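PDB 3HIM: probable transcriptional regulator from Rhodococcus jostii, which probably binds DNA at regulatory sites and controls transcription as a member of the TetR family. Local coordinates for residues E41-S45 against L46-P50; D86-A89 against P90-L93; N107-S110 against A111-G114; I170-S173 against R174-P177; A189-V192 against E193-L196. All coordinates share one frame; numbering follows the deposited sequence.

In the fold
The five contacts follow one another along an all-helical chain. Interaction 1 lies in the predicted helix-turn-helix region, and interactions 2 to 5 lie in the TetR-like C-terminal domain. Interactions 1 and 2 are farthest apart, with centres 47 Å from each other on opposite sides of the chain's centre. Interaction 3, on helix 108-116, touches interaction 4 at the end of helix 158-175; their centres are 10 Å apart. Interaction 4 packs on interaction 5, on helix 184-198, which in turn meets interaction 2 through Leu93 and Leu196. Interactions 4 and 5 both touch the second subunit, so helices 158-175 and 184-198 pack within the chain and also across the dimer.

Interaction 1 of 5, residues E41-S45 against L46-P50; sequences EIAAS and LDMSP
A Schellman motif ends helix 39-45, inside the predicted helix-turn-helix region of this TetR-family protein. Two nested backbone bonds define it. Met48 N donates to Ala43 O at 2.7 Å, with an N-H...O angle of 156°. Asp47 N donates to Ala44 O at 2.8 Å and sits well above that carbonyl plane. Asp47 is the C-prime residue, and its positive phi (58°) turns the chain out of the helix. Leu46 N makes weak bonds to both Ile42 O and Ala43 O.

Met48 has CG anti to its carbonyl carbon (chi1 -61°), and the bend at chi3 carries CE back to Ala43 CB at 4.2 Å. Ser45 OG turns back along its own helix and donates to Ile42 O at 2.6 Å, which adds a side-chain donor to the weak backbone bond from Leu46 N. Ile42 and Leu46 face helix 16-32, where Ile42 packs on Ala25 and Phe29 and Leu46 on Ala24. Arg20 of that helix also bonds to Leu46 O. Beyond the turn the chain passes over Ala43, whose CB lies 3.5 Å from Ser49 O and 3.8 Å from Pro50 CA.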
loop_
_atom_site.group_PDB
_atom_site.type_symbol
_atom_site.label_atom_id
_atom_site.label_comp_id
_atom_site.label_asym_id
_atom_site.label_seq_id
_atom_site.Cartn_x
_atom_site.Cartn_y
_atom_site.Cartn_z
ATOM N N GLU B 41 -5.712 17.589 21.315
ATOM C CA GLU B 41 -6.837 17.247 20.461
ATOM C C GLU B 41 -7.416 15.926 20.983
ATOM O O GLU B 41 -8.607 15.836 21.250
ATOM C CB GLU B 41 -6.443 17.089 18.988
ATOM C CG GLU B 41 -5.306 17.961 18.497
ATOM C CD GLU B 41 -5.758 19.186 17.749
ATOM O OE1 GLU B 41 -5.683 20.286 18.346
ATOM O OE2 GLU B 41 -6.171 19.055 16.567
ATOM N N ILE B 42 -6.549 14.927 21.171
ATOM C CA ILE B 42 -6.964 13.549 21.510
ATOM C C ILE B 42 -7.687 13.413 22.863
ATOM O O ILE B 42 -8.775 12.845 22.920
ATOM C CB ILE B 42 -5.763 12.567 21.412
ATOM C CG1 ILE B 42 -5.165 12.625 19.996
ATOM C CG2 ILE B 42 -6.177 11.135 21.826
ATOM C CD1 ILE B 42 -3.864 11.924 19.855
ATOM N N ALA B 43 -7.085 13.930 23.936
ATOM C CA ALA B 43 -7.711 13.894 25.259
ATOM C C ALA B 43 -9.018 14.667 25.235
ATOM O O ALA B 43 -9.995 14.266 25.873
ATOM C CB ALA B 43 -6.781 14.439 26.330
ATOM N N ALA B 44 -9.049 15.747 24.462
ATOM C CA ALA B 44 -10.240 16.582 24.360
ATOM C C ALA B 44 -11.351 15.850 23.639
ATOM O O ALA B 44 -12.508 15.896 24.046
ATOM C CB ALA B 44 -9.919 17.897 23.651
ATOM N N SER B 45 -10.993 15.173 22.559
ATOM C CA SER B 45 -11.938 14.380 21.791
ATOM C C SER B 45 -12.537 13.236 22.630
ATOM O O SER B 45 -13.590 12.710 22.291
ATOM C CB SER B 45 -11.242 13.813 20.552
ATOM O OG SER B 45 -10.369 12.760 20.912
ATOM N N LEU B 46 -11.841 12.851 23.700
ATOM C CA LEU B 46 -12.327 11.847 24.646
ATOM C C LEU B 46 -12.947 12.503 25.892
ATOM O O LEU B 46 -13.159 11.847 26.909
ATOM C CB LEU B 46 -11.204 10.886 25.052
ATOM C CG LEU B 46 -10.662 9.910 23.999
ATOM C CD1 LEU B 46 -9.523 9.109 24.591
ATOM C CD2 LEU B 46 -11.748 8.981 23.460
ATOM N N ASP B 47 -13.230 13.802 25.787
ATOM C CA ASP B 47 -13.822 14.594 26.871
ATOM C C ASP B 47 -12.998 14.588 28.147
ATOM O O ASP B 47 -13.550 14.585 29.242
ATOM C CB ASP B 47 -15.257 14.130 27.178
ATOM C CG ASP B 47 -16.199 14.313 25.994
ATOM O OD1 ASP B 47 -16.352 15.469 25.530
ATOM O OD2 ASP B 47 -16.781 13.298 25.532
ATOM N N MET B 48 -11.682 14.581 28.007
ATOM C CA MET B 48 -10.806 14.613 29.171
ATOM C C MET B 48 -9.961 15.887 29.215
ATOM O O MET B 48 -9.887 16.640 28.229
ATOM C CB MET B 48 -9.896 13.386 29.195
ATOM C CG MET B 48 -10.648 12.069 29.286
ATOM S SD MET B 48 -9.534 10.666 29.283
ATOM C CE MET B 48 -8.602 10.950 27.770
ATOM N N SER B 49 -9.339 16.126 30.371
ATOM C CA SER B 49 -8.306 17.151 30.486
ATOM C C SER B 49 -7.071 16.686 29.703
ATOM O O SER B 49 -6.772 15.484 29.674
ATOM C CB SER B 49 -7.962 17.415 31.955
ATOM O OG SER B 49 -7.587 16.219 32.619
ATOM N N PRO B 50 -6.368 17.628 29.046
ATOM C CA PRO B 50 -5.173 17.329 28.244
ATOM C C PRO B 50 -4.124 16.483 28.975
ATOM O O PRO B 50 -3.470 15.641 28.356
ATOM C CB PRO B 50 -4.614 18.717 27.936
ATOM C CG PRO B 50 -5.813 19.594 27.893
ATOM C CD PRO B 50 -6.739 19.057 28.958
#

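Interaction 2 of 5, residues D86-A89 against P90-L93; sequences DIAA and PDRL
Ile87 and Arg92 meet at a slant where the loop enters helix 89-106. The closest side-chain atoms are Ile87 CG1 and Arg92 CG, 3.5 Å apart. Ile87 holds CG1 between its backbone N and carbonyl carbon (chi1 65°), which turns this branch to the helix. Its CD1 then reaches Asp91 CB at 3.7 Å.

Ala88 is the N-cap residue. Its carbonyl takes a bond from Arg92 N at 3.1 Å and a weak one from Asp91 N. Leu93 N bonds to Ala89 O, the next bond along the helix. On the Asp91 side, a water accepts from Ala88 N and donates to Asp91 OD2. On the Arg92 side, a second water lies in the guanidinium plane at its edge. It accepts from Arg92 NH1 at 3.1 Å and donates to Ile87 O.

Arg92 NE forms a salt bridge with Asp83. Replacing Arg92 by an alanine would take away the methylenes beside Ile87 CG1, and is likely to leave Asp83 without its charged partner and the second water without its NH1 donor. The helix start therefore combines two kinds of contact: Arg92 offers its methylenes to Ile87, while its charged end ties the preceding loop through Asp83 and water.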
loop_
_atom_site.group_PDB
_atom_site.type_symbol
_atom_site.label_atom_id
_atom_site.label_comp_id
_atom_site.label_asym_id
_atom_site.label_seq_id
_atom_site.Cartn_x
_atom_site.Cartn_y
_atom_site.Cartn_z
ATOM N N ASP B 86 2.013 -28.727 10.973
ATOM C CA ASP B 86 1.636 -30.122 10.780
ATOM C C ASP B 86 0.671 -30.353 9.596
ATOM O O ASP B 86 0.137 -31.434 9.445
ATOM C CB ASP B 86 1.088 -30.713 12.084
ATOM C CG ASP B 86 -0.126 -29.951 12.630
ATOM O OD1 ASP B 86 -0.596 -28.969 12.007
ATOM O OD2 ASP B 86 -0.611 -30.351 13.717
ATOM N N ILE B 87 0.451 -29.345 8.755
ATOM C CA ILE B 87 -0.334 -29.573 7.532
ATOM C C ILE B 87 0.491 -29.258 6.289
ATOM O O ILE B 87 1.572 -28.675 6.399
ATOM C CB ILE B 87 -1.686 -28.814 7.516
ATOM C CG1 ILE B 87 -1.473 -27.296 7.509
ATOM C CG2 ILE B 87 -2.594 -29.296 8.686
ATOM C CD1 ILE B 87 -2.761 -26.505 7.535
ATOM N N ALA B 88 -0.003 -29.672 5.124
ATOM C CA ALA B 88 0.689 -29.412 3.870
ATOM C C ALA B 88 0.891 -27.910 3.622
ATOM O O ALA B 88 0.038 -27.083 3.950
ATOM C CB ALA B 88 -0.043 -30.071 2.692
ATOM N N ALA B 89 2.043 -27.578 3.048
ATOM C CA ALA B 89 2.414 -26.207 2.735
ATOM C C ALA B 89 1.332 -25.393 1.999
ATOM O O ALA B 89 1.084 -24.244 2.386
ATOM C CB ALA B 89 3.729 -26.184 1.971
ATOM N N PRO B 90 0.670 -25.974 0.958
ATOM C CA PRO B 90 -0.346 -25.151 0.278
ATOM C C PRO B 90 -1.477 -24.694 1.195
ATOM O O PRO B 90 -1.936 -23.553 1.060
ATOM C CB PRO B 90 -0.865 -26.062 -0.825
ATOM C CG PRO B 90 0.246 -27.050 -1.053
ATOM C CD PRO B 90 0.805 -27.293 0.307
ATOM N N ASP B 91 -1.889 -25.572 2.123
ATOM C CA ASP B 91 -2.942 -25.299 3.118
ATOM C C ASP B 91 -2.477 -24.260 4.135
ATOM O O ASP B 91 -3.273 -23.459 4.612
ATOM C CB ASP B 91 -3.303 -26.572 3.906
ATOM C CG ASP B 91 -3.893 -27.663 3.040
ATOM O OD1 ASP B 91 -4.983 -27.476 2.473
ATOM O OD2 ASP B 91 -3.253 -28.721 2.931
ATOM N N ARG B 92 -1.202 -24.339 4.513
ATOM C CA ARG B 92 -0.554 -23.332 5.368
ATOM C C ARG B 92 -0.585 -21.944 4.704
ATOM O O ARG B 92 -0.848 -20.934 5.361
ATOM C CB ARG B 92 0.894 -23.736 5.669
ATOM C CG ARG B 92 1.024 -25.031 6.508
ATOM C CD ARG B 92 2.457 -25.486 6.715
ATOM N NE ARG B 92 3.234 -24.491 7.458
ATOM C CZ ARG B 92 4.534 -24.591 7.746
ATOM N NH1 ARG B 92 5.232 -25.647 7.354
ATOM N NH2 ARG B 92 5.150 -23.607 8.394
ATOM N N LEU B 93 -0.307 -21.913 3.406
ATOM C CA LEU B 93 -0.317 -20.681 2.642
ATOM C C LEU B 93 -1.724 -20.112 2.486
ATOM O O LEU B 93 -1.918 -18.920 2.656
ATOM C CB LEU B 93 0.362 -20.882 1.272
ATOM C CG LEU B 93 0.674 -19.570 0.539
ATOM C CD1 LEU B 93 1.741 -18.757 1.304
ATOM C CD2 LEU B 93 1.078 -19.840 -0.911
HETATM O O HOH W 1 3.923 -28.009 5.753
HETATM O O HOH W 2 -2.422 -31.076 4.982
#

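Interaction 3 of 5, residues N107-S110 against A111-G114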
loop_
_atom_site.group_PDB
_atom_site.type_symbol
_atom_site.label_atom_id
_atom_site.label_comp_id
_atom_site.label_asym_id
_atom_site.label_seq_id
_atom_site.Cartn_x
_atom_site.Cartn_y
_atom_site.Cartn_z
ATOM N N ASN B 107 -8.486 -4.227 10.175
ATOM C CA ASN B 107 -7.735 -3.272 11.000
ATOM C C ASN B 107 -7.051 -2.175 10.223
ATOM O O ASN B 107 -6.016 -1.652 10.672
ATOM C CB ASN B 107 -6.725 -4.015 11.869
ATOM C CG ASN B 107 -7.394 -5.035 12.735
ATOM O OD1 ASN B 107 -7.983 -4.690 13.754
ATOM N ND2 ASN B 107 -7.355 -6.294 12.317
ATOM N N ARG B 108 -7.644 -1.813 9.081
ATOM C CA ARG B 108 -7.020 -0.893 8.123
ATOM C C ARG B 108 -6.643 0.477 8.708
ATOM O O ARG B 108 -5.594 1.041 8.342
ATOM C CB ARG B 108 -7.883 -0.727 6.844
ATOM C CG ARG B 108 -9.318 -0.228 7.074
ATOM C CD ARG B 108 -10.225 -0.421 5.835
ATOM N NE ARG B 108 -11.579 0.083 6.054
ATOM C CZ ARG B 108 -12.578 -0.639 6.561
ATOM N NH1 ARG B 108 -12.400 -1.920 6.897
ATOM N NH2 ARG B 108 -13.760 -0.079 6.728
ATOM N N ALA B 109 -7.495 1.014 9.586
ATOM C CA ALA B 109 -7.288 2.360 10.149
ATOM C C ALA B 109 -6.090 2.346 11.064
ATOM O O ALA B 109 -5.197 3.159 10.933
ATOM C CB ALA B 109 -8.545 2.872 10.884
ATOM N N SER B 110 -6.067 1.390 11.982
ATOM C CA SER B 110 -4.876 1.162 12.776
ATOM C C SER B 110 -3.673 0.830 11.900
ATOM O O SER B 110 -2.580 1.308 12.167
ATOM C CB SER B 110 -5.096 0.051 13.788
ATOM O OG SER B 110 -3.899 -0.159 14.497
ATOM N N ALA B 111 -3.865 0.011 10.869
ATOM C CA ALA B 111 -2.740 -0.390 9.991
ATOM C C ALA B 111 -2.116 0.827 9.305
ATOM O O ALA B 111 -0.895 0.969 9.290
ATOM C CB ALA B 111 -3.185 -1.409 8.966
ATOM N N ARG B 112 -2.955 1.707 8.759
ATOM C CA ARG B 112 -2.461 2.921 8.121
ATOM C C ARG B 112 -1.597 3.788 9.051
ATOM O O ARG B 112 -0.517 4.233 8.663
ATOM C CB ARG B 112 -3.626 3.722 7.540
ATOM C CG ARG B 112 -4.121 3.137 6.223
ATOM C CD ARG B 112 -5.235 3.951 5.594
ATOM N NE ARG B 112 -6.536 3.326 5.832
ATOM C CZ ARG B 112 -7.530 3.903 6.492
ATOM N NH1 ARG B 112 -7.375 5.136 6.965
ATOM N NH2 ARG B 112 -8.684 3.260 6.669
ATOM N N VAL B 113 -2.067 4.007 10.278
ATOM C CA VAL B 113 -1.360 4.861 11.232
ATOM C C VAL B 113 -0.011 4.216 11.593
ATOM O O VAL B 113 1.033 4.876 11.576
ATOM C CB VAL B 113 -2.226 5.176 12.497
ATOM C CG1 VAL B 113 -1.396 5.846 13.570
ATOM C CG2 VAL B 113 -3.438 6.069 12.124
ATOM N N GLY B 114 -0.054 2.916 11.871
ATOM C CA GLY B 114 1.140 2.124 12.103
ATOM C C GLY B 114 2.136 2.146 10.965
ATOM O O GLY B 114 3.322 2.263 11.211
#
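Arg108 and Arg112, one turn apart, send their side chains the same way, side by side. The side chains come nearest where Arg112 NH2 lies 3.6 Å from Arg108 CG, a charged group against a methylene. Arg108 NE and Arg112 NH2 are 4.3 Å apart and carry like charges, so some mutual repulsion is likely. Their guanidinium planes are 39° apart. Arg112 bends at chi3 (-102°), which folds its guanidinium back over the backbone, with Ala109 CA 3.8 Å above one face, toward its rim.

Separate acceptors hold the two charged ends. Arg108 NH1 bonds to Ala105 O, and Arg112 NE to Ser173 O on helix 158-175.

The backbone bonds are those of an alpha-helix, here the first turns of helix 108-116 in the C-terminal domain of the TetR fold. Asn107 stands at the N-cap, but its side chain makes no capping bond; its ND2 instead bonds to Trp103 O in the preceding helix. Ala111 N donates to Asn107 O at 2.7 Å, and Arg112 N to Arg108 O at 2.8 Å. Val113 N bonds weakly to Ala109 O, whereas Gly114 N meets Ser110 O at 3.0 Å.

Smaller side chains pack on a neighbouring helix: Val113 touches Phe29 and Ala109 touches Ile26, both on helix 16-32.

Interaction 4 of 5, residues I170-S173 against R174-P177; sequences IDVS and RWFP
The end of helix 158-175, in the C-terminal domain of the TetR fold, carries a salt bridge between Asp171 and Arg174. Arg174 grips the carboxylate side-on with two nitrogens. NE meets OD1 of Asp171 at 2.7 Å in a nearly straight bond of 170°, and NH2 meets OD2 of Asp171 at 2.9 Å on its syn lone pair. The carboxylate and guanidinium planes are 34° apart, so the pairing is twisted. Asp171 OD2 also bonds to Ser167 of the second subunit, which places the bridge at the dimer contact.

This part is tightly packed. Asp171 O accepts from both Arg174 N and Trp175 N. Trp175 keeps CG between its backbone N and carbonyl carbon (chi1 61°), which brings the indole back along the helix. Its edge faces Asp171 OD2, with CD1 3.3 Å from that oxygen, while Val172 CA lies over one ring face. Val172 CG2 adds a contact to Trp175 CZ2 at 3.9 Å.

The solvent side begins at Pro177, which is exposed and follows a cis peptide bond. Phe176, the first residue to leave the helical conformation, is still buried, against Ala105 and Pro184, and its side chain runs alongside Val172. Phe176 N still donates to Val172 O at 3.0 Å, and Phe176 CB lies 3.9 Å from Val172 CG1.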
loop_
_atom_site.group_PDB
_atom_site.type_symbol
_atom_site.label_atom_id
_atom_site.label_comp_id
_atom_site.label_asym_id
_atom_site.label_seq_id
_atom_site.Cartn_x
_atom_site.Cartn_y
_atom_site.Cartn_z
ATOM N N ILE B 170 -0.646 -5.617 2.989
ATOM C CA ILE B 170 -0.455 -4.271 3.482
ATOM C C ILE B 170 -1.209 -3.237 2.647
ATOM O O ILE B 170 -1.770 -2.296 3.204
ATOM C CB ILE B 170 1.039 -3.911 3.517
ATOM C CG1 ILE B 170 1.729 -4.666 4.663
ATOM C CG2 ILE B 170 1.223 -2.382 3.637
ATOM C CD1 ILE B 170 3.265 -4.749 4.523
ATOM N N ASP B 171 -1.240 -3.413 1.322
ATOM C CA ASP B 171 -1.898 -2.423 0.471
ATOM C C ASP B 171 -3.423 -2.475 0.571
ATOM O O ASP B 171 -4.096 -1.490 0.321
ATOM C CB ASP B 171 -1.452 -2.532 -0.983
ATOM C CG ASP B 171 -1.838 -1.306 -1.798
ATOM O OD1 ASP B 171 -1.320 -0.188 -1.532
ATOM O OD2 ASP B 171 -2.663 -1.464 -2.715
ATOM N N VAL B 172 -3.958 -3.632 0.946
ATOM C CA VAL B 172 -5.382 -3.752 1.252
ATOM C C VAL B 172 -5.788 -2.662 2.248
ATOM O O VAL B 172 -6.873 -2.116 2.163
ATOM C CB VAL B 172 -5.721 -5.177 1.810
ATOM C CG1 VAL B 172 -7.067 -5.204 2.591
ATOM C CG2 VAL B 172 -5.684 -6.252 0.688
ATOM N N SER B 173 -4.920 -2.332 3.197
ATOM C CA SER B 173 -5.290 -1.335 4.210
ATOM C C SER B 173 -5.454 0.063 3.606
ATOM O O SER B 173 -6.118 0.917 4.186
ATOM C CB SER B 173 -4.304 -1.313 5.384
ATOM O OG SER B 173 -4.329 -2.552 6.068
ATOM N N ARG B 174 -4.847 0.277 2.440
ATOM C CA ARG B 174 -4.967 1.538 1.713
ATOM C C ARG B 174 -6.286 1.632 0.966
ATOM O O ARG B 174 -7.007 2.596 1.149
ATOM C CB ARG B 174 -3.807 1.721 0.722
ATOM C CG ARG B 174 -3.796 3.087 -0.010
ATOM C CD ARG B 174 -2.677 3.156 -1.082
ATOM N NE ARG B 174 -2.826 2.052 -2.035
ATOM C CZ ARG B 174 -3.710 2.025 -3.022
ATOM N NH1 ARG B 174 -4.518 3.067 -3.249
ATOM N NH2 ARG B 174 -3.786 0.958 -3.799
ATOM N N TRP B 175 -6.606 0.633 0.137
ATOM C CA TRP B 175 -7.730 0.770 -0.819
ATOM C C TRP B 175 -9.051 0.209 -0.334
ATOM O O TRP B 175 -10.094 0.535 -0.888
ATOM C CB TRP B 175 -7.405 0.165 -2.203
ATOM C CG TRP B 175 -7.110 -1.329 -2.182
ATOM C CD1 TRP B 175 -5.869 -1.924 -2.172
ATOM C CD2 TRP B 175 -8.061 -2.402 -2.178
ATOM N NE1 TRP B 175 -5.991 -3.298 -2.142
ATOM C CE2 TRP B 175 -7.322 -3.619 -2.158
ATOM C CE3 TRP B 175 -9.458 -2.461 -2.186
ATOM C CZ2 TRP B 175 -7.941 -4.871 -2.147
ATOM C CZ3 TRP B 175 -10.074 -3.714 -2.160
ATOM C CH2 TRP B 175 -9.314 -4.901 -2.152
ATOM N N PHE B 176 -9.012 -0.658 0.669
ATOM C CA PHE B 176 -10.222 -1.355 1.090
ATOM C C PHE B 176 -11.090 -0.439 1.968
ATOM O O PHE B 176 -10.560 0.357 2.723
ATOM C CB PHE B 176 -9.828 -2.626 1.830
ATOM C CG PHE B 176 -10.982 -3.469 2.279
ATOM C CD1 PHE B 176 -11.594 -3.232 3.508
ATOM C CD2 PHE B 176 -11.432 -4.517 1.490
ATOM C CE1 PHE B 176 -12.659 -4.008 3.940
ATOM C CE2 PHE B 176 -12.509 -5.312 1.912
ATOM C CZ PHE B 176 -13.116 -5.057 3.134
ATOM N N PRO B 177 -12.430 -0.525 1.848
ATOM C CA PRO B 177 -13.225 -1.312 0.895
ATOM C C PRO B 177 -13.392 -0.632 -0.463
ATOM O O PRO B 177 -13.392 0.599 -0.540
ATOM C CB PRO B 177 -14.589 -1.405 1.571
ATOM C CG PRO B 177 -14.684 -0.172 2.413
ATOM C CD PRO B 177 -13.276 0.173 2.836
#

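Interaction 5 of 5, residues A189-V192 against E193-L196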
loop_
_atom_site.group_PDB
_atom_site.type_symbol
_atom_site.label_atom_id
_atom_site.label_comp_id
_atom_site.label_asym_id
_atom_site.label_seq_id
_atom_site.Cartn_x
_atom_site.Cartn_y
_atom_site.Cartn_z
ATOM N N ALA B 189 -9.998 -14.651 -0.421
ATOM C CA ALA B 189 -10.136 -15.837 -1.256
ATOM C C ALA B 189 -9.461 -15.611 -2.599
ATOM O O ALA B 189 -8.741 -16.482 -3.094
ATOM C CB ALA B 189 -11.615 -16.214 -1.447
ATOM N N ARG B 190 -9.694 -14.439 -3.184
ATOM C CA ARG B 190 -9.031 -14.060 -4.437
ATOM C C ARG B 190 -7.504 -14.038 -4.324
ATOM O O ARG B 190 -6.788 -14.508 -5.228
ATOM C CB ARG B 190 -9.540 -12.704 -4.898
ATOM C CG ARG B 190 -10.388 -12.750 -6.131
ATOM C CD ARG B 190 -11.738 -13.357 -5.922
ATOM N NE ARG B 190 -11.721 -14.826 -5.852
ATOM C CZ ARG B 190 -12.708 -15.517 -5.296
ATOM N NH1 ARG B 190 -13.755 -14.857 -4.814
ATOM N NH2 ARG B 190 -12.661 -16.836 -5.215
ATOM N N TYR B 191 -7.011 -13.526 -3.203
ATOM C CA TYR B 191 -5.581 -13.371 -3.004
ATOM C C TYR B 191 -4.952 -14.699 -2.667
ATOM O O TYR B 191 -3.796 -14.947 -3.010
ATOM C CB TYR B 191 -5.296 -12.332 -1.927
ATOM C CG TYR B 191 -5.258 -10.920 -2.456
ATOM C CD1 TYR B 191 -5.708 -10.605 -3.749
ATOM C CD2 TYR B 191 -4.790 -9.884 -1.655
ATOM C CE1 TYR B 191 -5.653 -9.289 -4.226
ATOM C CE2 TYR B 191 -4.745 -8.584 -2.107
ATOM C CZ TYR B 191 -5.170 -8.276 -3.379
ATOM O OH TYR B 191 -5.090 -6.944 -3.786
ATOM N N VAL B 192 -5.714 -15.566 -2.010
ATOM C CA VAL B 192 -5.247 -16.943 -1.812
ATOM C C VAL B 192 -4.975 -17.646 -3.155
ATOM O O VAL B 192 -3.923 -18.259 -3.333
ATOM C CB VAL B 192 -6.231 -17.765 -0.971
ATOM C CG1 VAL B 192 -5.919 -19.245 -1.087
ATOM C CG2 VAL B 192 -6.167 -17.315 0.486
ATOM N N GLU B 193 -5.918 -17.546 -4.097
ATOM C CA GLU B 193 -5.746 -18.158 -5.428
ATOM C C GLU B 193 -4.483 -17.650 -6.120
ATOM O O GLU B 193 -3.742 -18.422 -6.760
ATOM C CB GLU B 193 -6.957 -17.872 -6.309
ATOM C CG GLU B 193 -8.197 -18.625 -5.852
ATOM C CD GLU B 193 -9.477 -17.955 -6.308
ATOM O OE1 GLU B 193 -9.404 -16.923 -7.030
ATOM O OE2 GLU B 193 -10.552 -18.456 -5.925
ATOM N N LEU B 194 -4.255 -16.343 -5.989
ATOM C CA LEU B 194 -3.117 -15.703 -6.657
ATOM C C LEU B 194 -1.776 -16.071 -6.012
ATOM O O LEU B 194 -0.804 -16.304 -6.724
ATOM C CB LEU B 194 -3.315 -14.189 -6.742
ATOM C CG LEU B 194 -4.475 -13.748 -7.645
ATOM C CD1 LEU B 194 -4.955 -12.330 -7.255
ATOM C CD2 LEU B 194 -4.099 -13.811 -9.131
ATOM N N ALA B 195 -1.735 -16.119 -4.681
ATOM C CA ALA B 195 -0.562 -16.563 -3.933
ATOM C C ALA B 195 -0.147 -18.004 -4.303
ATOM O O ALA B 195 1.033 -18.307 -4.521
ATOM C CB ALA B 195 -0.826 -16.443 -2.416
ATOM N N LEU B 196 -1.116 -18.899 -4.387
ATOM C CA LEU B 196 -0.793 -20.273 -4.779
ATOM C C LEU B 196 -0.216 -20.280 -6.176
ATOM O O LEU B 196 0.789 -20.957 -6.416
ATOM C CB LEU B 196 -2.002 -21.198 -4.656
ATOM C CG LEU B 196 -2.408 -21.447 -3.203
ATOM C CD1 LEU B 196 -3.790 -22.112 -3.158
ATOM C CD2 LEU B 196 -1.383 -22.280 -2.422
HETATM O O HOH W 3 -7.912 -14.747 -7.643
#
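Four successive i to i+4 backbone bonds run through 189-196, from Glu193 N to Ala189 O up to Leu196 N to Val192 O. Arg190 and Glu193 lie side by side and form a salt bridge. The stronger bond joins Arg190 NH2 to Glu193 OE2 at 2.8 Å. OE2 of Glu193 lies in the guanidinium plane, while NH2 of Arg190 approaches that oxygen on its syn side, 32° out of the carboxylate plane. Arg190 NE to Glu193 OE1 is weak, at 3.3 Å. Bends at chi2 and chi3 bring the Arg190 head round to the acid, with Ala189 CB over one guanidinium face, toward its rim.

A water donates to both Glu193 OE1 and Arg190 O, at 2.7 Å from each. With an alanine at Glu193, the Arg190 guanidinium is likely to lose its acid partner and the water one of its two acceptors.

Helix 184-198 closes the chain's helical C-terminal domain and lies against the second subunit of the TetR-family dimer. There Arg190 packs on Ala160, Glu193 on Phe156 and Leu194 on Met198, all of the second subunit.

Apolar pairs also run along the helix. Tyr191 CD1 and Leu194 CD1 meet at 4.0 Å, their side chains set at a slant. Val192 and Leu196 point the same way, with CG1 of Val192 4.1 Å from CD1 of Leu196. Tyr191 also packs on Val172 and Trp175, and Leu196 on Leu93.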